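PDB 2GFG: BH2851 from Bacillus halodurans, which is of unknown function but has a CYTH-family fold and may be an adenylate cyclase or a related enzyme acting on phosphate-containing substrates. Local coordinates for residues I8-L13 with T156-A161; Q36-F41 with L122-A127; F66-P71 with D104-L109. One frame throughout, in Å; residues are numbered along the deposited sequence.

Interaction 1: residues I8-L13 with T156-A161. With EDO (1,2-ethanediol), chain I.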
loop_
_atom_site.group_PDB
_atom_site.type_symbol
_atom_site.label_atom_id
_atom_site.label_comp_id
_atom_site.label_asym_id
_atom_site.label_seq_id
_atom_site.Cartn_x
_atom_site.Cartn_y
_atom_site.Cartn_z
ATOM N N ILE A 8 -10.030 -0.919 5.415
ATOM C CA ILE A 8 -10.523 -2.309 5.462
ATOM C C ILE A 8 -10.201 -2.949 4.099
ATOM O O ILE A 8 -10.785 -2.577 3.081
ATOM C CB ILE A 8 -12.053 -2.384 5.701
ATOM C CG1 ILE A 8 -12.499 -1.437 6.849
ATOM C CG2 ILE A 8 -12.489 -3.846 5.970
ATOM C CD1 ILE A 8 -12.002 -1.820 8.205
ATOM N N GLU A 9 -9.300 -3.933 4.101
ATOM C CA GLU A 9 -8.717 -4.449 2.862
ATOM C C GLU A 9 -8.653 -5.987 2.836
ATOM O O GLU A 9 -8.243 -6.614 3.811
ATOM C CB GLU A 9 -7.305 -3.869 2.694
ATOM C CG GLU A 9 -6.581 -4.266 1.406
ATOM C CD GLU A 9 -5.133 -3.788 1.392
ATOM O OE1 GLU A 9 -4.911 -2.549 1.362
ATOM O OE2 GLU A 9 -4.220 -4.650 1.419
ATOM N N ARG A 10 -9.053 -6.570 1.695
ATOM C CA ARG A 10 -8.844 -8.003 1.408
ATOM C C ARG A 10 -7.978 -8.115 0.162
ATOM O O ARG A 10 -8.080 -7.300 -0.732
ATOM C CB ARG A 10 -10.173 -8.717 1.198
ATOM C CG ARG A 10 -11.114 -8.685 2.416
ATOM C CD ARG A 10 -10.538 -9.467 3.616
ATOM N NE ARG A 10 -11.444 -9.451 4.774
ATOM C CZ ARG A 10 -11.584 -8.425 5.630
ATOM N NH1 ARG A 10 -10.892 -7.295 5.469
ATOM N NH2 ARG A 10 -12.434 -8.527 6.645
ATOM N N LYS A 11 -7.161 -9.158 0.094
ATOM C CA LYS A 11 -6.080 -9.226 -0.904
ATOM C C LYS A 11 -5.653 -10.648 -1.208
ATOM O O LYS A 11 -5.719 -11.511 -0.354
ATOM C CB LYS A 11 -4.857 -8.446 -0.382
ATOM C CG LYS A 11 -4.549 -8.742 1.104
ATOM C CD LYS A 11 -3.272 -8.106 1.593
ATOM C CE LYS A 11 -3.121 -8.333 3.118
ATOM N NZ LYS A 11 -1.770 -7.985 3.627
ATOM N N THR A 12 -5.205 -10.874 -2.444
ATOM C CA THR A 12 -4.495 -12.103 -2.800
ATOM C C THR A 12 -3.606 -11.883 -4.019
ATOM O O THR A 12 -3.959 -11.126 -4.927
ATOM C CB THR A 12 -5.464 -13.309 -3.092
ATOM O OG1 THR A 12 -4.692 -14.510 -3.284
ATOM C CG2 THR A 12 -6.322 -13.051 -4.349
ATOM N N LEU A 13 -2.453 -12.551 -4.026
ATOM C CA LEU A 13 -1.573 -12.575 -5.187
ATOM C C LEU A 13 -2.181 -13.445 -6.259
ATOM O O LEU A 13 -2.916 -14.397 -5.958
ATOM C CB LEU A 13 -0.191 -13.132 -4.813
ATOM C CG LEU A 13 0.642 -12.301 -3.842
ATOM C CD1 LEU A 13 1.753 -13.137 -3.236
ATOM C CD2 LEU A 13 1.208 -11.070 -4.530
ATOM N N THR A 156 -15.784 -1.231 3.480
ATOM C CA THR A 156 -16.205 -0.245 4.506
ATOM C C THR A 156 -16.450 -0.921 5.883
ATOM O O THR A 156 -16.383 -0.257 6.925
ATOM C CB THR A 156 -17.492 0.540 4.063
ATOM O OG1 THR A 156 -17.838 1.516 5.059
ATOM C CG2 THR A 156 -18.693 -0.409 3.830
ATOM N N SER A 157 -16.808 -2.211 5.864
ATOM C CA SER A 157 -16.900 -3.018 7.089
ATOM C C SER A 157 -16.169 -4.346 6.888
ATOM O O SER A 157 -16.138 -4.884 5.776
ATOM C CB SER A 157 -18.362 -3.263 7.482
ATOM O OG SER A 157 -18.957 -4.265 6.685
ATOM N N GLU A 158 -15.566 -4.856 7.969
ATOM C CA GLU A 158 -14.793 -6.116 7.926
ATOM C C GLU A 158 -15.671 -7.293 7.476
ATOM O O GLU A 158 -15.241 -8.127 6.677
ATOM C CB GLU A 158 -14.183 -6.426 9.310
ATOM C CG GLU A 158 -13.161 -5.340 9.854
ATOM C CD GLU A 158 -11.762 -5.440 9.229
ATOM O OE1 GLU A 158 -11.486 -6.408 8.504
ATOM O OE2 GLU A 158 -10.932 -4.555 9.498
ATOM N N GLU A 159 -16.908 -7.334 7.988
ATOM C CA GLU A 159 -17.861 -8.419 7.680
ATOM C C GLU A 159 -18.255 -8.445 6.201
ATOM O O GLU A 159 -18.190 -9.491 5.555
ATOM C CB GLU A 159 -19.128 -8.275 8.540
ATOM C CG GLU A 159 -18.912 -8.538 10.050
ATOM C CD GLU A 159 -18.980 -10.025 10.415
ATOM O OE1 GLU A 159 -18.622 -10.872 9.563
ATOM O OE2 GLU A 159 -19.390 -10.341 11.560
ATOM N N HIS A 160 -18.674 -7.292 5.681
ATOM C CA HIS A 160 -19.145 -7.192 4.288
ATOM C C HIS A 160 -17.977 -7.332 3.282
ATOM O O HIS A 160 -18.149 -7.887 2.190
ATOM C CB HIS A 160 -19.894 -5.866 4.065
ATOM C CG HIS A 160 -21.014 -5.963 3.072
ATOM N ND1 HIS A 160 -20.874 -6.575 1.843
ATOM C CD2 HIS A 160 -22.284 -5.491 3.114
ATOM C CE1 HIS A 160 -22.015 -6.495 1.181
ATOM N NE2 HIS A 160 -22.886 -5.841 1.930
ATOM N N ALA A 161 -16.797 -6.836 3.666
ATOM C CA ALA A 161 -15.578 -6.965 2.834
ATOM C C ALA A 161 -15.180 -8.435 2.615
ATOM O O ALA A 161 -14.719 -8.800 1.542
ATOM C CB ALA A 161 -14.425 -6.202 3.460
HETATM C C1 EDO I . -19.053 -4.170 0.870
HETATM O O1 EDO I . -19.396 -4.261 -0.531
HETATM C C2 EDO I . -17.960 -3.108 1.109
HETATM O O2 EDO I . -17.367 -3.243 2.433
#

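Interaction 2: residues Q36-F41 with L122-A127. With EDO (1,2-ethanediol), chain G.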
loop_
_atom_site.group_PDB
_atom_site.type_symbol
_atom_site.label_atom_id
_atom_site.label_comp_id
_atom_site.label_asym_id
_atom_site.label_seq_id
_atom_site.Cartn_x
_atom_site.Cartn_y
_atom_site.Cartn_z
ATOM N N GLN A 36 2.684 4.329 -9.805
ATOM C CA GLN A 36 3.068 4.980 -8.550
ATOM C C GLN A 36 4.321 4.322 -7.960
ATOM O O GLN A 36 4.594 3.138 -8.209
ATOM C CB GLN A 36 1.919 4.921 -7.543
ATOM C CG GLN A 36 1.578 3.479 -7.055
ATOM C CD GLN A 36 0.207 3.379 -6.417
ATOM O OE1 GLN A 36 -0.702 4.136 -6.748
ATOM N NE2 GLN A 36 0.049 2.432 -5.511
ATOM N N ARG A 37 5.080 5.107 -7.194
ATOM C CA ARG A 37 6.294 4.632 -6.535
ATOM C C ARG A 37 6.150 4.774 -5.043
ATOM O O ARG A 37 5.873 5.858 -4.545
ATOM C CB ARG A 37 7.493 5.429 -6.994
ATOM C CG ARG A 37 7.903 5.148 -8.396
ATOM C CD ARG A 37 9.319 5.627 -8.664
ATOM N NE ARG A 37 9.843 5.099 -9.920
ATOM C CZ ARG A 37 11.112 5.225 -10.329
ATOM N NH1 ARG A 37 12.014 5.882 -9.580
ATOM N NH2 ARG A 37 11.486 4.696 -11.490
ATOM N N ASN A 38 6.365 3.675 -4.330
ATOM C CA ASN A 38 6.288 3.661 -2.889
ATOM C C ASN A 38 7.681 3.602 -2.324
ATOM O O ASN A 38 8.408 2.642 -2.571
ATOM C CB ASN A 38 5.482 2.457 -2.425
ATOM C CG ASN A 38 4.107 2.430 -3.015
ATOM O OD1 ASN A 38 3.342 3.352 -2.842
ATOM N ND2 ASN A 38 3.798 1.370 -3.759
ATOM N N HIS A 39 8.100 4.688 -1.670
ATOM C CA HIS A 39 9.408 4.754 -1.032
ATOM C C HIS A 39 9.238 4.414 0.427
ATOM O O HIS A 39 8.548 5.122 1.147
ATOM C CB HIS A 39 10.002 6.146 -1.176
ATOM C CG HIS A 39 10.183 6.582 -2.593
ATOM N ND1 HIS A 39 11.337 6.335 -3.306
ATOM C CD2 HIS A 39 9.351 7.239 -3.438
ATOM C CE1 HIS A 39 11.211 6.827 -4.527
ATOM N NE2 HIS A 39 10.017 7.383 -4.631
ATOM N N TYR A 40 9.874 3.327 0.870
ATOM C CA TYR A 40 9.667 2.812 2.234
ATOM C C TYR A 40 10.712 3.290 3.212
ATOM O O TYR A 40 11.883 3.403 2.878
ATOM C CB TYR A 40 9.630 1.291 2.221
ATOM C CG TYR A 40 8.557 0.735 1.325
ATOM C CD1 TYR A 40 7.223 1.156 1.454
ATOM C CD2 TYR A 40 8.853 -0.231 0.363
ATOM C CE1 TYR A 40 6.223 0.656 0.628
ATOM C CE2 TYR A 40 7.853 -0.752 -0.468
ATOM C CZ TYR A 40 6.537 -0.298 -0.332
ATOM O OH TYR A 40 5.545 -0.791 -1.149
ATOM N N PHE A 41 10.266 3.571 4.440
ATOM C CA PHE A 41 11.139 4.013 5.508
ATOM C C PHE A 41 11.046 3.067 6.692
ATOM O O PHE A 41 9.964 2.580 7.032
ATOM C CB PHE A 41 10.775 5.423 5.938
ATOM C CG PHE A 41 10.991 6.443 4.875
ATOM C CD1 PHE A 41 12.174 7.181 4.830
ATOM C CD2 PHE A 41 10.047 6.633 3.873
ATOM C CE1 PHE A 41 12.389 8.127 3.824
ATOM C CE2 PHE A 41 10.258 7.574 2.866
ATOM C CZ PHE A 41 11.443 8.318 2.846
ATOM N N LEU A 122 9.346 0.453 -4.169
ATOM C CA LEU A 122 8.544 -0.521 -4.893
ATOM C C LEU A 122 7.596 0.229 -5.816
ATOM O O LEU A 122 6.841 1.104 -5.360
ATOM C CB LEU A 122 7.753 -1.383 -3.897
ATOM C CG LEU A 122 6.758 -2.423 -4.435
ATOM C CD1 LEU A 122 6.643 -3.581 -3.467
ATOM C CD2 LEU A 122 5.365 -1.819 -4.711
ATOM N N SER A 123 7.635 -0.098 -7.114
ATOM C CA SER A 123 6.760 0.546 -8.103
ATOM C C SER A 123 5.530 -0.303 -8.365
ATOM O O SER A 123 5.625 -1.520 -8.444
ATOM C CB SER A 123 7.509 0.782 -9.412
ATOM O OG SER A 123 8.548 1.727 -9.234
ATOM N N THR A 124 4.377 0.354 -8.526
ATOM C CA THR A 124 3.111 -0.344 -8.817
ATOM C C THR A 124 2.346 0.325 -9.957
ATOM O O THR A 124 2.192 1.546 -9.987
ATOM C CB THR A 124 2.189 -0.413 -7.577
ATOM O OG1 THR A 124 2.843 -1.140 -6.529
ATOM C CG2 THR A 124 0.852 -1.117 -7.918
ATOM N N SER A 125 1.894 -0.496 -10.904
ATOM C CA SER A 125 0.969 -0.076 -11.930
ATOM C C SER A 125 -0.413 -0.528 -11.485
ATOM O O SER A 125 -0.654 -1.728 -11.321
ATOM C CB SER A 125 1.333 -0.705 -13.259
ATOM O OG SER A 125 0.488 -0.247 -14.274
ATOM N N ARG A 126 -1.321 0.433 -11.285
ATOM C CA ARG A 126 -2.605 0.161 -10.624
ATOM C C ARG A 126 -3.808 0.573 -11.451
ATOM O O ARG A 126 -3.870 1.681 -11.955
ATOM C CB ARG A 126 -2.658 0.884 -9.277
ATOM C CG ARG A 126 -4.029 0.768 -8.552
ATOM C CD ARG A 126 -3.986 1.337 -7.157
ATOM N NE ARG A 126 -3.125 0.560 -6.266
ATOM C CZ ARG A 126 -2.957 0.810 -4.966
ATOM N NH1 ARG A 126 -3.574 1.848 -4.383
ATOM N NH2 ARG A 126 -2.157 0.037 -4.247
ATOM N N ALA A 127 -4.785 -0.331 -11.532
ATOM C CA ALA A 127 -6.103 -0.026 -12.058
ATOM C C ALA A 127 -7.118 -0.170 -10.913
ATOM O O ALA A 127 -6.999 -1.071 -10.092
ATOM C CB ALA A 127 -6.442 -0.960 -13.184
HETATM C C1 EDO G . 0.984 -2.044 -17.112
HETATM O O1 EDO G . -0.120 -1.182 -16.814
HETATM C C2 EDO G . 0.929 -3.292 -16.226
HETATM O O2 EDO G . -0.357 -3.937 -16.322
HETATM O O HOH W 1 1.442 0.264 -4.392
#

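Interaction 3: residues F66-P71 with D104-L109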
loop_
_atom_site.group_PDB
_atom_site.type_symbol
_atom_site.label_atom_id
_atom_site.label_comp_id
_atom_site.label_asym_id
_atom_site.label_seq_id
_atom_site.Cartn_x
_atom_site.Cartn_y
_atom_site.Cartn_z
ATOM N N PHE A 66 2.961 11.515 2.105
ATOM C CA PHE A 66 3.591 10.868 3.256
ATOM C C PHE A 66 2.513 10.105 4.002
ATOM O O PHE A 66 1.500 10.680 4.369
ATOM C CB PHE A 66 4.218 11.959 4.159
ATOM C CG PHE A 66 5.242 11.447 5.183
ATOM C CD1 PHE A 66 6.036 10.304 4.939
ATOM C CD2 PHE A 66 5.535 12.233 6.319
ATOM C CE1 PHE A 66 7.012 9.909 5.846
ATOM C CE2 PHE A 66 6.518 11.837 7.235
ATOM C CZ PHE A 66 7.249 10.681 7.009
ATOM N N THR A 67 2.718 8.796 4.206
ATOM C CA THR A 67 1.658 7.934 4.784
ATOM C C THR A 67 2.177 6.986 5.846
ATOM O O THR A 67 3.146 6.246 5.621
ATOM C CB THR A 67 0.933 7.113 3.676
ATOM O OG1 THR A 67 0.211 8.001 2.833
ATOM C CG2 THR A 67 -0.048 6.092 4.283
ATOM N N LEU A 68 1.537 7.035 7.015
ATOM C CA LEU A 68 1.731 6.041 8.056
ATOM C C LEU A 68 0.504 5.118 8.089
ATOM O O LEU A 68 -0.629 5.577 7.895
ATOM C CB LEU A 68 1.910 6.723 9.420
ATOM C CG LEU A 68 2.038 5.812 10.659
ATOM C CD1 LEU A 68 3.269 4.916 10.572
ATOM C CD2 LEU A 68 2.072 6.649 11.936
ATOM N N LYS A 69 0.749 3.815 8.266
ATOM C CA LYS A 69 -0.312 2.826 8.534
ATOM C C LYS A 69 0.004 2.172 9.841
ATOM O O LYS A 69 1.110 1.689 10.020
ATOM C CB LYS A 69 -0.359 1.757 7.450
ATOM C CG LYS A 69 -0.862 2.238 6.115
ATOM C CD LYS A 69 -0.857 1.102 5.081
ATOM C CE LYS A 69 -1.367 1.583 3.726
ATOM N NZ LYS A 69 -1.499 0.473 2.733
ATOM N N GLN A 70 -0.960 2.174 10.773
ATOM C CA GLN A 70 -0.770 1.551 12.108
ATOM C C GLN A 70 -2.010 0.748 12.511
ATOM O O GLN A 70 -3.063 0.891 11.892
ATOM C CB GLN A 70 -0.450 2.625 13.171
ATOM C CG GLN A 70 -1.557 3.658 13.387
ATOM C CD GLN A 70 -1.106 4.820 14.256
ATOM O OE1 GLN A 70 -0.934 5.939 13.769
ATOM N NE2 GLN A 70 -0.887 4.551 15.556
ATOM N N PRO A 71 -1.870 -0.150 13.516
ATOM C CA PRO A 71 -3.025 -0.929 13.989
ATOM C C PRO A 71 -4.208 -0.072 14.502
ATOM O O PRO A 71 -4.017 1.061 14.959
ATOM C CB PRO A 71 -2.437 -1.770 15.126
ATOM C CG PRO A 71 -1.009 -1.884 14.808
ATOM C CD PRO A 71 -0.621 -0.588 14.179
ATOM N N ASP A 104 3.700 13.363 14.181
ATOM C CA ASP A 104 3.040 13.265 15.502
ATOM C C ASP A 104 2.718 11.818 15.874
ATOM O O ASP A 104 2.996 11.386 16.981
ATOM C CB ASP A 104 1.749 14.091 15.522
ATOM C CG ASP A 104 2.005 15.598 15.468
ATOM O OD1 ASP A 104 3.163 16.044 15.722
ATOM O OD2 ASP A 104 1.039 16.340 15.178
ATOM N N ALA A 105 2.123 11.082 14.934
ATOM C CA ALA A 105 1.755 9.672 15.155
ATOM C C ALA A 105 2.990 8.770 15.342
ATOM O O ALA A 105 2.932 7.788 16.077
ATOM C CB ALA A 105 0.909 9.165 14.016
ATOM N N LEU A 106 4.093 9.097 14.646
ATOM C CA LEU A 106 5.357 8.358 14.812
ATOM C C LEU A 106 5.920 8.566 16.210
ATOM O O LEU A 106 6.322 7.604 16.876
ATOM C CB LEU A 106 6.401 8.794 13.761
ATOM C CG LEU A 106 6.164 8.387 12.308
ATOM C CD1 LEU A 106 7.233 8.988 11.426
ATOM C CD2 LEU A 106 6.132 6.878 12.148
ATOM N N ARG A 107 5.914 9.824 16.666
ATOM C CA ARG A 107 6.386 10.166 18.014
ATOM C C ARG A 107 5.481 9.580 19.114
ATOM O O ARG A 107 5.971 9.182 20.159
ATOM C CB ARG A 107 6.540 11.695 18.170
ATOM C CG ARG A 107 7.731 12.253 17.364
ATOM C CD ARG A 107 8.147 13.685 17.770
ATOM N NE ARG A 107 7.411 14.721 17.015
ATOM C CZ ARG A 107 7.947 15.875 16.548
ATOM N NH1 ARG A 107 9.269 16.127 16.645
ATOM N NH2 ARG A 107 7.168 16.744 15.899
ATOM N N ASP A 108 4.169 9.471 18.839
ATOM C CA ASP A 108 3.227 8.791 19.781
ATOM C C ASP A 108 3.530 7.278 19.912
ATOM O O ASP A 108 3.209 6.666 20.924
ATOM C CB ASP A 108 1.766 8.981 19.345
ATOM C CG ASP A 108 1.280 10.422 19.496
ATOM O OD1 ASP A 108 1.989 11.255 20.114
ATOM O OD2 ASP A 108 0.179 10.721 18.991
ATOM N N LEU A 109 4.125 6.694 18.867
ATOM C CA LEU A 109 4.542 5.271 18.878
ATOM C C LEU A 109 5.993 5.066 19.404
ATOM O O LEU A 109 6.508 3.946 19.378
ATOM C CB LEU A 109 4.411 4.671 17.463
ATOM C CG LEU A 109 2.985 4.543 16.903
ATOM C CD1 LEU A 109 3.024 4.167 15.439
ATOM C CD2 LEU A 109 2.155 3.527 17.697
HETATM O O HOH W 2 0.249 6.735 16.875
#

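Interaction 1: residues I8-L13 with T156-A161
Arg10 reaches off its strand to the first turn of a helix and meets Glu158 there, the two side chains crossing at about a right angle. Its NH2 donates to Glu158 OE1 at 3.0 Å in a salt bridge, taken on the anti lone pair of that oxygen, while NH1 adds a weak bond to the same OE1 at 3.2 Å. Both terminal nitrogens thus converge on one carboxylate oxygen instead of pairing off with two, and the planes of the groups stand 29° apart. A bend in the arginine chain, chi2 -65°, folds the guanidinium back along its own strand, where NH1 also donates to Glu9 O at an angle of 152°. One face of the guanidinium lies over Ala161 CB, and NH2 also donates to Thr162 OG1. In the antiparallel barrel of the CYTH fold, this is where helix 158-171 settles against the outside of strand 4-14, directly after strand 146-155 ends. The helix start is fixed by Ser157 at the N-cap, whose OG accepts from His160 N at 3.2 Å. With an alanine at Arg10, the Glu158 carboxylate would probably be left without its positive mate and Ala161 CB would lose the flat group lying over it. Ile8 supplies the apolar part: its CG2 branch, anti to the backbone N, rests 3.9 Å from Ala161 CB and also packs against the carboxylate, while its CD1 comes within 3.2 Å of Glu158 OE2, the two side chains crossing obliquely. Beside the helix start, Thr156 N donates to O2 of a 1,2-ethanediol, probably from the crystallisation liquor, at 2.8 Å, and C1 of that molecule sits over one face of the His160 ring.

Interaction 2: residues Q36-F41 with L122-A127
Two neighbouring antiparallel strands of the CYTH barrel, 34-42 and 117-131, meet here, with Gln36, Asn38, Leu122 and Thr124 on one face. Gln36 pairs with Thr124 and Asn38 with Leu122 as hydrogen-bonded pairs, with Arg37 and Ser123 the non-hydrogen-bonded pair between them; Gln36 N donates to Thr124 O at 2.8 Å. A water gathers three side chains: it accepts from Gln36 NE2 at 2.8 Å and from Asn38 ND2 at 2.7 Å, and bonds Thr124 OG1 as well. Asn38 OD1 is taken by Arg58, and Thr124 OG1 also by Ser141. Gln36 NE2 stands 3.4 Å above the centre of the Arg126 guanidinium, the amide plane turned 64° from it; CG, between backbone N and carbonyl carbon (chi1 66°), and the extended chain beyond carry the amide there. Asp139 forms a salt bridge with Arg126 NE, which probably steadies the guanidinium under the amide. Farther along, Tyr40 CE2 lies 3.5 Å from Leu122 CB. Arg126 NH2 bonds weakly to an unidentified molecule, probably from the crystallisation liquor though such molecules often mark pockets; polar and charged side chains lining the inside of the barrel are characteristic of the CYTH tunnel fold.

Interaction 3: residues F66-P71 with D104-L109
Strand 66-71 and helix 104-108 run roughly the same way, their N-to-C directions 35° apart and their axes 9.9 Å apart at closest approach, which leaves one layer of side chains between them. Leu68 carries the apolar half of that layer. With CG anti to the backbone N (chi1 176°), both of its methyls reach the helix: CD2 presses on Ala105 CB at 3.5 Å, tighter than usual for two carbons, and CD1 meets Leu106 CD2 at 3.8 Å. Leu109 comes within 4.4 Å of Leu68 CD2 through its CD1, a looser touch. Behind Leu106, Leu55 of strand 54-60 carries the packing on to the neighbouring strand.

Gln70, two residues further along the same side of the strand, brings a polar end to this apolar surface. Its OE1 faces the methyl of Ala105, and its NE2 lies 3.9 Å from each of the Leu109 methyls CD1 and CD2, the two side chains slanting across each other. No direct hydrogen bond joins the segments; instead a water accepts from Gln70 NE2 at 2.8 Å and donates to Ala105 O at 3.0 Å. That carbonyl also takes a weak bond from Leu109 N, so the water is a second donor to it. The amide therefore has a polar link to the helix even though its immediate neighbours are methyl groups. Here a short helix from the connection between strands 76-83 and 117-131 packs on the outer surface of the closed antiparallel barrel, consistent with the CYTH fold, in which helices flank such a barrel.

All three interactions involve the same eight-stranded barrel, though they do not touch one another. Interaction 2 is the buried one, its centre about 8 Å from the centre of the chain, and pairs two strands of the sheet directly; the centres of interactions 1 and 3 lie about 14 and 15 Å from the centre of the chain, both contacts partly buried, each setting a helix on a strand. Their chemistry follows that placement. Backbone bonds and inward polar groups dominate in interaction 2, a salt bridge beside an apolar patch holds interaction 1, and interaction 3 relies on leucine and alanine methyls with a single water bridge. Strand 54-60 links two of them: Arg58 serves interaction 2, while Leu55 backs interaction 3.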